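Local coordinates for protein DNA polymerase sliding clamp 2 (Thermococcus kodakarensis, PDB 3LX2) that probably encircles DNA as a ring of three subunits and serves as a sliding platform that tethers the replicative DNA polymerase and other proteins to it, at residues E4-S9 with F58-V63; V49-P54 with G238-L243; E96-V101 with K112-D117; V132-L137 with P184-L189; E217-F222 with K231-D236. All blocks are in the same frame, centred on the assembly; numbering follows the deposited sequence.

Contact 1: residues E4-S9 with F58-V63; sequences EIVFDS and FSKYSV. With SO4 (sulfate ion), chain E.
S59 and K60 both face V6, a classic beta bulge where the segment 58-63 joins the strand 4-7. V6 N donates to K60 O at 2.8 Å, while the return bond from K60 N to V6 O is weak. Beyond the bulge E4 N reaches S62 O almost straight, at 2.9 Å and 173°. On the face bearing I5, this residue is shared between two rings. Its CG2 branch, lying anti to the backbone N, meets CD1 of F58, and its CD1 stands 3.4 Å from CE1 of Y61, the two side chains running side by side. F7 turns the edge of its ring toward the face of F58 in an offset edge-to-face pair, centroids 5.5 Å apart and planes at 60°. I36 of strand 35-41 closes over both I5 and F58. On the V6 face the valine CG2 rests 3.7 Å from CB of K60. Farther along, one water accepts from D8 N at 2.6 Å and lies 3.3 Å from S59 OG. S9, at the N-cap of the next helix, lies by a sulfate, probably from the crystallisation liquor, that R86 N also bonds. The chemistry thus divides by face: largely buried aliphatic and aromatic carbon holds the I5 side together, while on the V6 side E4 turns to a salt bridge with R92 and K60 leads away; D8, past the strand, is held by R235.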
# COMPACT_ATOMS: atom_id res chain seq x y z
N GLU A 4 19.39 13.10 29.35
CA GLU A 4 18.25 13.58 28.63
C GLU A 4 18.75 14.13 27.29
O GLU A 4 19.46 15.12 27.25
CB GLU A 4 17.49 14.67 29.42
CG GLU A 4 16.34 15.21 28.61
CD GLU A 4 15.21 15.85 29.43
OE1 GLU A 4 14.70 15.20 30.37
OE2 GLU A 4 14.81 17.00 29.07
N ILE A 5 18.33 13.50 26.20
CA ILE A 5 18.74 13.86 24.87
C ILE A 5 17.48 14.08 24.04
O ILE A 5 16.52 13.30 24.12
CB ILE A 5 19.57 12.68 24.27
CG1 ILE A 5 20.98 12.70 24.85
CG2 ILE A 5 19.62 12.71 22.74
CD1 ILE A 5 21.78 11.37 24.63
N VAL A 6 17.50 15.12 23.21
CA VAL A 6 16.36 15.47 22.42
C VAL A 6 16.80 15.60 20.98
O VAL A 6 17.72 16.40 20.69
CB VAL A 6 15.77 16.83 22.84
CG1 VAL A 6 14.56 17.10 22.02
CG2 VAL A 6 15.40 16.88 24.35
N PHE A 7 16.17 14.83 20.09
CA PHE A 7 16.45 14.93 18.66
C PHE A 7 15.20 15.47 17.97
O PHE A 7 14.10 15.05 18.26
CB PHE A 7 16.92 13.55 18.12
CG PHE A 7 17.46 13.58 16.69
CD1 PHE A 7 18.65 14.24 16.37
CD2 PHE A 7 16.79 12.90 15.66
CE1 PHE A 7 19.16 14.24 15.01
CE2 PHE A 7 17.29 12.87 14.32
CZ PHE A 7 18.48 13.54 13.99
N ASP A 8 15.33 16.38 17.04
CA ASP A 8 14.11 17.02 16.51
C ASP A 8 13.40 16.26 15.40
O ASP A 8 12.44 16.78 14.80
CB ASP A 8 14.37 18.45 16.08
CG ASP A 8 15.34 18.53 14.96
OD1 ASP A 8 15.61 17.47 14.36
OD2 ASP A 8 15.82 19.64 14.67
N SER A 9 13.82 15.05 15.09
CA SER A 9 13.06 14.23 14.14
C SER A 9 13.06 12.73 14.47
O SER A 9 13.99 11.98 14.10
CB SER A 9 13.53 14.50 12.71
OG SER A 9 12.77 13.75 11.78
N PHE A 58 21.88 17.02 18.13
CA PHE A 58 20.70 16.94 18.98
C PHE A 58 20.21 18.32 19.44
O PHE A 58 21.04 19.11 19.82
CB PHE A 58 21.04 16.02 20.18
CG PHE A 58 21.37 14.61 19.77
CD1 PHE A 58 20.37 13.65 19.66
CD2 PHE A 58 22.68 14.25 19.42
CE1 PHE A 58 20.68 12.30 19.25
CE2 PHE A 58 23.00 12.91 19.00
CZ PHE A 58 21.99 11.95 18.91
N SER A 59 18.89 18.62 19.42
CA SER A 59 18.40 19.91 19.97
C SER A 59 18.84 20.18 21.41
O SER A 59 19.23 21.29 21.73
CB SER A 59 16.90 20.04 19.94
OG SER A 59 16.36 19.40 18.83
N LYS A 60 18.70 19.19 22.28
CA LYS A 60 19.20 19.29 23.67
C LYS A 60 20.01 18.04 23.92
O LYS A 60 19.63 16.95 23.59
CB LYS A 60 18.09 19.41 24.73
CG LYS A 60 17.09 20.57 24.54
CD LYS A 60 17.40 21.78 25.42
CE LYS A 60 17.26 23.14 24.64
NZ LYS A 60 17.49 24.44 25.48
N TYR A 61 21.17 18.19 24.49
CA TYR A 61 21.94 17.04 24.73
C TYR A 61 22.45 17.28 26.09
O TYR A 61 23.01 18.35 26.33
CB TYR A 61 23.10 17.00 23.77
CG TYR A 61 23.80 15.68 23.83
CD1 TYR A 61 23.38 14.63 23.02
CD2 TYR A 61 24.89 15.46 24.70
CE1 TYR A 61 24.00 13.40 23.06
CE2 TYR A 61 25.52 14.24 24.75
CZ TYR A 61 25.06 13.20 23.92
OH TYR A 61 25.64 11.95 23.93
N SER A 62 22.26 16.32 26.98
CA SER A 62 22.81 16.44 28.31
C SER A 62 22.96 15.11 29.02
O SER A 62 21.95 14.43 29.28
CB SER A 62 22.02 17.47 29.15
OG SER A 62 21.89 17.01 30.48
N VAL A 63 24.22 14.76 29.29
CA VAL A 63 24.61 13.51 29.96
C VAL A 63 25.47 13.75 31.21
O VAL A 63 26.37 14.61 31.22
CB VAL A 63 25.46 12.60 29.03
CG1 VAL A 63 25.96 11.36 29.80
CG2 VAL A 63 24.69 12.23 27.74
S SO4 E . 10.09 14.86 9.76
O1 SO4 E . 11.34 14.22 10.02
O2 SO4 E . 9.00 14.25 10.53
O3 SO4 E . 10.32 16.24 10.20
O4 SO4 E . 9.72 14.78 8.33
O HOH W 1 17.76 17.29 16.79

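Contact 2: residues V49-P54 with G238-L243; sequences VDLNLP and GEVSFL
D50 and N52 pair with S241 and E239 in regular antiparallel fashion through four backbone bonds, the strand axes lying 4.6 Å apart at 174°. D50 N to S241 O, at 2.7 Å, is the shortest of the four. L51 with V240 between them, and V49 with F242 beyond D50, are non-hydrogen-bonded pairs, and their side chains point to the buried face. There CG2 of V49 sits over one face of the F242 ring, 3.5 Å above its plane and offset toward the rim, a CH-pi contact with 3.9 Å between CG2 and the ring centroid. The torsion explains this: CG1 takes the place between the backbone N and the carbonyl carbon (chi1 77°), leaving CG2 anti to N and on the ring. One step along, CD1 of L51 lies 3.7 Å from CG2 of V240, the two chains side by side. This strand pair is the seam of the subunit, where strand 47-54 of the N-terminal half meets strand 238-244 of the C-terminal half, so that one sheet spans both as in other PCNA clamps. Helix 10-21 packs on the seam through L16, against L53 and V240, and through T19, against F242. On the other face CB of D50 and CB of S241 are 4.1 Å apart. N52 lies on that face too, its OD1 accepting from Q37. CA of G238 comes to 3.2 Å from N52 O and also touches the ring of P54.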
# COMPACT_ATOMS: atom_id res chain seq x y z
N VAL A 49 28.78 -2.72 11.88
CA VAL A 49 28.33 -1.35 11.91
C VAL A 49 29.14 -0.51 12.88
O VAL A 49 29.44 -0.93 14.01
CB VAL A 49 26.82 -1.23 12.15
CG1 VAL A 49 26.50 -1.47 13.61
CG2 VAL A 49 26.37 0.10 11.73
N ASP A 50 29.53 0.67 12.39
CA ASP A 50 30.15 1.67 13.19
C ASP A 50 29.41 3.03 13.10
O ASP A 50 29.31 3.67 12.06
CB ASP A 50 31.63 1.77 12.84
CG ASP A 50 32.40 2.64 13.82
OD1 ASP A 50 31.95 2.80 14.96
OD2 ASP A 50 33.48 3.18 13.43
N LEU A 51 28.90 3.46 14.23
CA LEU A 51 27.93 4.52 14.28
C LEU A 51 28.43 5.60 15.23
O LEU A 51 28.74 5.33 16.41
CB LEU A 51 26.60 3.93 14.78
CG LEU A 51 25.51 4.84 15.31
CD1 LEU A 51 25.04 5.80 14.21
CD2 LEU A 51 24.31 4.01 15.81
N ASN A 52 28.49 6.82 14.73
CA ASN A 52 28.81 7.92 15.59
C ASN A 52 27.89 9.16 15.48
O ASN A 52 27.83 9.82 14.46
CB ASN A 52 30.28 8.28 15.46
CG ASN A 52 30.64 9.53 16.23
OD1 ASN A 52 30.88 9.50 17.44
ND2 ASN A 52 30.63 10.65 15.52
N LEU A 53 27.24 9.48 16.59
CA LEU A 53 26.28 10.57 16.67
C LEU A 53 26.72 11.66 17.68
O LEU A 53 26.39 11.58 18.87
CB LEU A 53 24.88 10.03 17.00
CG LEU A 53 24.24 9.02 16.03
CD1 LEU A 53 22.83 8.53 16.50
CD2 LEU A 53 24.19 9.49 14.64
N PRO A 54 27.46 12.66 17.22
CA PRO A 54 28.00 13.71 18.12
C PRO A 54 26.88 14.58 18.68
O PRO A 54 25.90 14.84 18.00
CB PRO A 54 28.90 14.55 17.19
CG PRO A 54 29.11 13.72 15.97
CD PRO A 54 27.87 12.87 15.82
N GLY A 238 27.14 13.40 11.86
CA GLY A 238 27.09 11.95 12.13
C GLY A 238 27.78 11.10 11.06
O GLY A 238 27.84 11.50 9.91
N GLU A 239 28.28 9.93 11.45
CA GLU A 239 28.76 8.92 10.50
C GLU A 239 27.98 7.67 10.74
O GLU A 239 27.65 7.38 11.85
CB GLU A 239 30.19 8.56 10.82
CG GLU A 239 31.27 9.54 10.34
CD GLU A 239 32.69 8.94 10.45
OE1 GLU A 239 32.84 7.80 10.99
OE2 GLU A 239 33.63 9.63 9.97
N VAL A 240 27.70 6.91 9.69
CA VAL A 240 27.23 5.53 9.79
C VAL A 240 27.93 4.69 8.73
O VAL A 240 27.84 4.97 7.53
CB VAL A 240 25.71 5.36 9.61
CG1 VAL A 240 25.32 3.92 9.87
CG2 VAL A 240 24.97 6.23 10.54
N SER A 241 28.57 3.63 9.20
CA SER A 241 29.54 2.85 8.45
C SER A 241 29.21 1.40 8.61
O SER A 241 29.04 0.92 9.73
CB SER A 241 30.92 3.04 9.05
OG SER A 241 31.31 4.40 8.95
N PHE A 242 29.11 0.72 7.48
CA PHE A 242 29.01 -0.71 7.41
C PHE A 242 30.22 -1.32 6.68
O PHE A 242 30.63 -0.88 5.57
CB PHE A 242 27.73 -1.11 6.69
CG PHE A 242 26.45 -0.71 7.40
CD1 PHE A 242 25.88 -1.55 8.34
CD2 PHE A 242 25.79 0.49 7.10
CE1 PHE A 242 24.65 -1.20 8.99
CE2 PHE A 242 24.59 0.83 7.74
CZ PHE A 242 24.02 -0.02 8.70
N LEU A 243 30.83 -2.32 7.31
CA LEU A 243 31.77 -3.18 6.58
C LEU A 243 31.07 -4.48 6.24
O LEU A 243 30.43 -5.10 7.11
CB LEU A 243 33.03 -3.42 7.38
CG LEU A 243 33.82 -2.20 7.87
CD1 LEU A 243 34.90 -2.67 8.82
CD2 LEU A 243 34.44 -1.39 6.80

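Contact 3: residues E96-V101 with K112-D117; sequences ENFLEV and KLPLID
L115 leans over the backbone of N97 and L99, and its side chain can be followed atom by atom. CB lies 3.5 Å from N97 O, the same oxygen that accepts the N-H of L115 at 3.2 Å, so backbone and side chain close on one carbonyl. CG, anti to its own carbonyl carbon (chi1 -68°), comes to 3.7 Å from L99 N. The two branches then part: CD1 lies over the N97-F98 peptide, 3.5 Å from N97 C, and CD2 goes on to CB of L99 at 4.1 Å. Behind this leucine the hairpin is held by a reciprocal pair, L99 N to L113 O at 2.8 Å and L113 N to L99 O at 2.9 Å. On the L99 side, CD1 of L113 reaches both CD2 of L99 and CG2 of V101, at 3.8 Å from the latter. The other face holds F98 with P114, and E100 with K112, where CB of E100 meets CG of K112. Within the fold this is the last hairpin of the N-terminal sheet, strands 98-104 and 108-114. F76 of helix 73-80 packs on V101 and L113, I69 of strand 67-72 on L115, and a strand of the second subunit pairs with K112, whose O accepts from S173 of that subunit, carrying the sheet across the ring interface.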
# COMPACT_ATOMS: atom_id res chain seq x y z
N GLU A 96 16.31 4.31 37.57
CA GLU A 96 15.99 2.89 37.30
C GLU A 96 16.66 2.33 36.02
O GLU A 96 17.43 3.03 35.34
CB GLU A 96 14.47 2.65 37.29
CG GLU A 96 13.81 2.45 38.67
CD GLU A 96 12.92 3.64 39.10
OE1 GLU A 96 11.66 3.53 39.03
OE2 GLU A 96 13.48 4.68 39.51
N ASN A 97 16.35 1.07 35.69
CA ASN A 97 16.89 0.49 34.45
C ASN A 97 15.89 0.32 33.32
O ASN A 97 15.70 -0.80 32.78
CB ASN A 97 17.71 -0.77 34.72
CG ASN A 97 18.96 -0.47 35.51
OD1 ASN A 97 20.08 -0.44 34.97
ND2 ASN A 97 18.77 -0.17 36.79
N PHE A 98 15.30 1.46 32.97
CA PHE A 98 14.45 1.62 31.79
C PHE A 98 14.94 2.76 30.92
O PHE A 98 15.42 3.78 31.42
CB PHE A 98 13.01 1.92 32.22
CG PHE A 98 12.19 0.71 32.47
CD1 PHE A 98 11.52 0.08 31.44
CD2 PHE A 98 12.06 0.20 33.76
CE1 PHE A 98 10.74 -1.07 31.67
CE2 PHE A 98 11.28 -0.94 34.02
CZ PHE A 98 10.62 -1.57 32.97
N LEU A 99 14.86 2.59 29.60
CA LEU A 99 14.99 3.78 28.75
C LEU A 99 13.61 4.43 28.67
O LEU A 99 12.60 3.78 28.33
CB LEU A 99 15.47 3.40 27.37
CG LEU A 99 15.45 4.38 26.20
CD1 LEU A 99 16.52 5.43 26.33
CD2 LEU A 99 15.70 3.57 24.91
N GLU A 100 13.54 5.70 29.01
CA GLU A 100 12.31 6.38 28.73
C GLU A 100 12.35 7.04 27.31
O GLU A 100 13.33 7.77 26.97
CB GLU A 100 11.95 7.35 29.87
CG GLU A 100 10.74 8.20 29.59
CD GLU A 100 10.18 8.86 30.85
OE1 GLU A 100 11.01 9.25 31.75
OE2 GLU A 100 8.92 8.98 30.94
N VAL A 101 11.30 6.78 26.51
CA VAL A 101 11.23 7.28 25.12
C VAL A 101 9.99 8.13 24.93
O VAL A 101 8.85 7.70 25.16
CB VAL A 101 11.12 6.11 24.10
CG1 VAL A 101 11.13 6.62 22.62
CG2 VAL A 101 12.19 5.06 24.34
N LYS A 112 8.27 3.47 28.32
CA LYS A 112 9.43 2.95 29.06
C LYS A 112 9.80 1.53 28.63
O LYS A 112 8.94 0.61 28.63
CB LYS A 112 9.21 3.03 30.56
CG LYS A 112 9.60 4.38 31.07
CD LYS A 112 9.67 4.43 32.58
CE LYS A 112 8.29 4.59 33.15
NZ LYS A 112 8.36 5.24 34.48
N LEU A 113 11.07 1.37 28.25
CA LEU A 113 11.53 0.07 27.74
C LEU A 113 12.60 -0.52 28.62
O LEU A 113 13.51 0.20 29.03
CB LEU A 113 12.07 0.20 26.31
CG LEU A 113 11.39 1.11 25.30
CD1 LEU A 113 12.36 1.28 24.12
CD2 LEU A 113 10.00 0.61 24.85
N PRO A 114 12.52 -1.83 28.88
CA PRO A 114 13.46 -2.47 29.83
C PRO A 114 14.82 -2.57 29.20
O PRO A 114 14.93 -2.93 28.05
CB PRO A 114 12.87 -3.86 30.02
CG PRO A 114 12.21 -4.17 28.67
CD PRO A 114 11.70 -2.82 28.16
N LEU A 115 15.83 -2.19 29.94
CA LEU A 115 17.19 -2.26 29.47
C LEU A 115 17.71 -3.65 29.68
O LEU A 115 17.16 -4.40 30.50
CB LEU A 115 18.04 -1.29 30.26
CG LEU A 115 17.67 0.16 29.94
CD1 LEU A 115 18.36 1.10 30.90
CD2 LEU A 115 18.04 0.43 28.48
N ILE A 116 18.77 -4.01 28.96
CA ILE A 116 19.37 -5.31 29.17
C ILE A 116 20.88 -5.24 29.36
O ILE A 116 21.47 -4.17 29.22
CB ILE A 116 18.97 -6.37 28.09
CG1 ILE A 116 19.66 -6.08 26.77
CG2 ILE A 116 17.43 -6.51 28.00
CD1 ILE A 116 19.03 -6.75 25.60
N ASP A 117 21.46 -6.41 29.68
CA ASP A 117 22.91 -6.61 29.81
C ASP A 117 23.71 -5.88 28.73
O ASP A 117 23.61 -6.21 27.55
CB ASP A 117 23.25 -8.13 29.80
CG ASP A 117 24.65 -8.45 30.44
OD1 ASP A 117 25.41 -7.50 30.72
OD2 ASP A 117 24.98 -9.65 30.65

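Contact 4: residues V132-L137 with P184-L189; sequences VKAVVL and PGLLDL
V135 O receives two backbone donors from one partner strand: L187 N at 2.8 Å and, weakly, D188 N at 3.4 Å. L187 and D188 both face V135, a classic beta bulge, and the register slips by one beyond it. V135 N is satisfied in turn by D188 O at 3.0 Å. Past the bulge L137 N gives the shortest bond, 2.7 Å to G185 O, and this oxygen also takes a close approach from CA of V136. L137 stands at the N-cap of helix 138-151, and its side chain lies along CA of G185. With CG1 of V135 anti to the backbone N (chi1 -169°), CG2 lies beside that N and touches CB of D188 at 3.7 Å, whereas CG1 turns to CD1 of L187. On the buried face CD1 of L186 and of L189 meet A134, with V136 and V132 at the two ends. Strand 186-191 is the outermost strand of the long sheet within this chain, on the C-terminal side; the backbone of K133 also bonds to that of E190 on it, while A134 and V136 pair with I220 and V218 of strand 217-222, and L164 of strand 164-169 packs on V136 and L186.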
# COMPACT_ATOMS: atom_id res chain seq x y z
N VAL A 132 39.70 1.14 -4.31
CA VAL A 132 38.71 2.05 -4.90
C VAL A 132 38.05 2.92 -3.85
O VAL A 132 37.94 2.52 -2.70
CB VAL A 132 37.60 1.27 -5.66
CG1 VAL A 132 36.59 2.22 -6.28
CG2 VAL A 132 38.20 0.39 -6.73
N LYS A 133 37.59 4.10 -4.25
CA LYS A 133 36.71 4.90 -3.41
C LYS A 133 35.82 5.71 -4.32
O LYS A 133 36.32 6.34 -5.26
CB LYS A 133 37.45 5.85 -2.46
CG LYS A 133 36.54 7.01 -2.05
CD LYS A 133 37.15 8.04 -1.11
CE LYS A 133 36.05 8.74 -0.26
NZ LYS A 133 36.52 10.02 0.37
N ALA A 134 34.52 5.75 -4.01
CA ALA A 134 33.60 6.48 -4.84
C ALA A 134 32.59 7.16 -3.99
O ALA A 134 32.47 6.83 -2.84
CB ALA A 134 32.95 5.56 -5.82
N VAL A 135 31.89 8.15 -4.55
CA VAL A 135 30.73 8.73 -3.89
C VAL A 135 29.63 8.59 -4.92
O VAL A 135 29.79 9.00 -6.07
CB VAL A 135 30.86 10.26 -3.54
CG1 VAL A 135 29.72 10.69 -2.62
CG2 VAL A 135 32.21 10.56 -2.87
N VAL A 136 28.51 8.02 -4.50
CA VAL A 136 27.46 7.72 -5.44
C VAL A 136 26.22 8.16 -4.76
O VAL A 136 26.25 8.36 -3.54
CB VAL A 136 27.33 6.20 -5.66
CG1 VAL A 136 28.60 5.63 -6.17
CG2 VAL A 136 26.96 5.53 -4.31
N LEU A 137 25.15 8.28 -5.52
CA LEU A 137 23.84 8.60 -4.97
C LEU A 137 23.13 7.33 -4.55
O LEU A 137 23.24 6.30 -5.23
CB LEU A 137 22.99 9.31 -6.02
CG LEU A 137 23.19 10.80 -6.40
CD1 LEU A 137 22.16 11.16 -7.41
CD2 LEU A 137 23.02 11.71 -5.16
N PRO A 184 24.70 11.39 -13.24
CA PRO A 184 24.40 12.13 -11.98
C PRO A 184 24.74 11.30 -10.70
O PRO A 184 25.41 11.79 -9.78
CB PRO A 184 22.88 12.41 -12.05
CG PRO A 184 22.42 11.95 -13.44
CD PRO A 184 23.52 11.23 -14.13
N GLY A 185 24.30 10.05 -10.69
CA GLY A 185 24.56 9.12 -9.57
C GLY A 185 26.01 8.95 -9.14
O GLY A 185 26.26 8.50 -8.01
N LEU A 186 26.97 9.28 -10.00
CA LEU A 186 28.37 9.20 -9.58
C LEU A 186 28.86 10.62 -9.26
O LEU A 186 28.74 11.52 -10.09
CB LEU A 186 29.22 8.54 -10.65
CG LEU A 186 30.65 8.12 -10.31
CD1 LEU A 186 30.73 7.03 -9.25
CD2 LEU A 186 31.39 7.65 -11.55
N LEU A 187 29.34 10.86 -8.05
CA LEU A 187 29.83 12.21 -7.79
C LEU A 187 31.36 12.26 -7.85
O LEU A 187 31.94 13.31 -8.13
CB LEU A 187 29.35 12.76 -6.47
CG LEU A 187 27.86 12.93 -6.16
CD1 LEU A 187 27.73 13.56 -4.78
CD2 LEU A 187 27.17 13.81 -7.19
N ASP A 188 31.99 11.10 -7.64
CA ASP A 188 33.43 11.08 -7.45
C ASP A 188 33.97 9.67 -7.55
O ASP A 188 33.33 8.73 -7.09
CB ASP A 188 33.78 11.69 -6.08
CG ASP A 188 35.27 11.62 -5.77
OD1 ASP A 188 36.09 11.95 -6.67
OD2 ASP A 188 35.63 11.23 -4.64
N LEU A 189 35.15 9.52 -8.13
CA LEU A 189 35.71 8.20 -8.33
C LEU A 189 37.22 8.18 -8.36
O LEU A 189 37.86 8.74 -9.25
CB LEU A 189 35.12 7.56 -9.58
CG LEU A 189 35.75 6.23 -9.97
CD1 LEU A 189 35.53 5.19 -8.87
CD2 LEU A 189 35.14 5.81 -11.29

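Contact 5: residues E217-F222 with K231-D236; sequences EVIIRF and KYMVRD
I219 N donates to K231 O at 2.9 Å and 173°, the straightest and shortest polar bond of this pairing. K231 N returns it to I219 O at 3.0 Å, and this is the hydrogen-bonded pair that joins the two segments, on a beta hairpin of strands 217-222 and 228-234 that is bonded again between R221 and L229. The hairpin lies inside the long sheet of the clamp subunit, between strands 238-244 and 132-137. The segments meet at 146°, and the touching region is correspondingly short: beyond the pair the chain of 231-236 leaves strand 217-222 and turns toward strand 238-244. I219 and K231 put their side chains on the same face, CB to CB at 4.1 Å. The lysine takes CG anti to the backbone N (chi1 170°) and stays extended to its end, which carries NZ away from the isoleucine to a salt bridge with E239 on the next strand. That carboxylate probably also tempers the nearness of R221, whose NH1 lies 5.0 Å from NZ of K231. CG1 of V218 approaches K231 O, and CB of Y232 approaches E217 O, while the tyrosine ring turns off to L212, V240 and F242. Beyond the strand R235 is tied to E12 of helix 10-21, so the turn after the hairpin leans on the N-terminal half. M233 contributes to the I219 face with its terminal methyl: CE stands 4.4 Å from CD1 of I219.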
# COMPACT_ATOMS: atom_id res chain seq x y z
N GLU A 217 23.97 11.11 -0.39
CA GLU A 217 25.28 10.66 -0.78
C GLU A 217 25.72 9.47 0.09
O GLU A 217 25.48 9.44 1.32
CB GLU A 217 26.28 11.79 -0.69
CG GLU A 217 25.96 12.91 -1.68
CD GLU A 217 26.88 14.14 -1.58
OE1 GLU A 217 28.10 14.01 -1.25
OE2 GLU A 217 26.36 15.25 -1.87
N VAL A 218 26.31 8.48 -0.59
CA VAL A 218 26.85 7.32 0.03
C VAL A 218 28.27 7.20 -0.44
O VAL A 218 28.53 7.24 -1.63
CB VAL A 218 26.16 6.02 -0.46
CG1 VAL A 218 26.86 4.75 0.15
CG2 VAL A 218 24.63 6.06 -0.23
N ILE A 219 29.16 6.96 0.51
CA ILE A 219 30.57 6.74 0.26
C ILE A 219 30.85 5.23 0.19
O ILE A 219 30.41 4.48 1.03
CB ILE A 219 31.39 7.40 1.41
CG1 ILE A 219 31.20 8.93 1.36
CG2 ILE A 219 32.87 6.91 1.42
CD1 ILE A 219 31.96 9.74 2.45
N ILE A 220 31.63 4.83 -0.81
CA ILE A 220 31.95 3.43 -1.06
C ILE A 220 33.45 3.24 -1.09
O ILE A 220 34.14 4.08 -1.62
CB ILE A 220 31.43 3.00 -2.41
CG1 ILE A 220 29.92 2.99 -2.43
CG2 ILE A 220 31.94 1.60 -2.77
CD1 ILE A 220 29.40 2.97 -3.85
N ARG A 221 33.97 2.15 -0.52
CA ARG A 221 35.41 1.80 -0.64
C ARG A 221 35.51 0.29 -0.78
O ARG A 221 34.75 -0.42 -0.11
CB ARG A 221 36.20 2.27 0.58
CG ARG A 221 36.34 3.79 0.73
CD ARG A 221 37.17 4.16 1.98
NE ARG A 221 37.79 5.50 1.88
CZ ARG A 221 37.40 6.59 2.55
NH1 ARG A 221 36.37 6.55 3.41
NH2 ARG A 221 38.05 7.74 2.36
N PHE A 222 36.40 -0.21 -1.66
CA PHE A 222 36.59 -1.69 -1.82
C PHE A 222 37.93 -2.19 -2.39
O PHE A 222 38.87 -1.41 -2.53
CB PHE A 222 35.39 -2.38 -2.49
CG PHE A 222 35.09 -1.90 -3.87
CD1 PHE A 222 34.37 -0.73 -4.07
CD2 PHE A 222 35.50 -2.63 -4.98
CE1 PHE A 222 34.07 -0.28 -5.38
CE2 PHE A 222 35.21 -2.19 -6.28
CZ PHE A 222 34.50 -1.01 -6.48
N LYS A 231 29.31 4.05 3.76
CA LYS A 231 29.28 5.04 4.80
C LYS A 231 28.30 6.16 4.43
O LYS A 231 28.31 6.67 3.29
CB LYS A 231 30.69 5.59 4.99
CG LYS A 231 30.82 6.83 5.91
CD LYS A 231 32.32 7.06 6.11
CE LYS A 231 32.61 8.31 6.91
NZ LYS A 231 33.97 8.24 7.51
N TYR A 232 27.44 6.50 5.38
CA TYR A 232 26.64 7.70 5.23
C TYR A 232 26.81 8.74 6.32
O TYR A 232 26.81 8.43 7.52
CB TYR A 232 25.17 7.45 4.87
CG TYR A 232 24.28 6.49 5.68
CD1 TYR A 232 24.17 5.11 5.33
CD2 TYR A 232 23.43 6.96 6.70
CE1 TYR A 232 23.30 4.22 6.04
CE2 TYR A 232 22.52 6.06 7.41
CZ TYR A 232 22.47 4.71 7.07
OH TYR A 232 21.60 3.84 7.73
N MET A 233 27.01 9.97 5.87
CA MET A 233 27.13 11.14 6.74
C MET A 233 25.74 11.49 7.19
O MET A 233 24.83 11.46 6.39
CB MET A 233 27.75 12.29 5.99
CG MET A 233 29.17 12.03 5.59
SD MET A 233 30.08 11.22 6.92
CE MET A 233 31.77 11.64 6.43
N VAL A 234 25.53 11.74 8.48
CA VAL A 234 24.16 12.10 8.95
C VAL A 234 24.13 13.56 9.39
O VAL A 234 24.87 13.96 10.27
CB VAL A 234 23.50 11.05 9.92
CG1 VAL A 234 24.51 10.05 10.44
CG2 VAL A 234 22.70 11.71 11.06
N ARG A 235 23.35 14.35 8.68
CA ARG A 235 23.36 15.81 8.78
C ARG A 235 24.74 16.42 8.89
O ARG A 235 24.96 17.29 9.73
CB ARG A 235 22.53 16.29 9.98
CG ARG A 235 21.04 16.09 9.86
CD ARG A 235 20.41 16.54 11.15
NE ARG A 235 19.00 16.21 11.25
CZ ARG A 235 18.23 16.63 12.24
NH1 ARG A 235 18.74 17.38 13.22
NH2 ARG A 235 16.94 16.28 12.26
N ASP A 236 25.66 15.97 8.04
CA ASP A 236 26.99 16.59 7.98
C ASP A 236 27.55 16.74 9.38
O ASP A 236 27.70 17.87 9.89
CB ASP A 236 26.92 17.98 7.30
CG ASP A 236 27.67 18.03 5.94
OD1 ASP A 236 27.33 17.22 5.03
OD2 ASP A 236 28.57 18.90 5.77

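Overall arrangement
From the N terminus, strand 3-7 opens contact 1, which closes at 58-63 after about fifty residues. Contact 2 opens before that closure, at 49-54, and closes only at 238-243, so the two cross, and F58 touches L53 where they meet. Contacts 3, 4 and 5 all fall within the long span of contact 2, one after another: the hairpin of contact 3, then the closure from 132-137 to 184-189, then the hairpin of contact 5. Contacts 2, 5 and 4 follow one another across the long sheet, which joins both halves. Contacts 1 and 3 belong to the N-terminal sheet, their centres about 17 Å apart; D8 and R235 link contact 1 to contact 5.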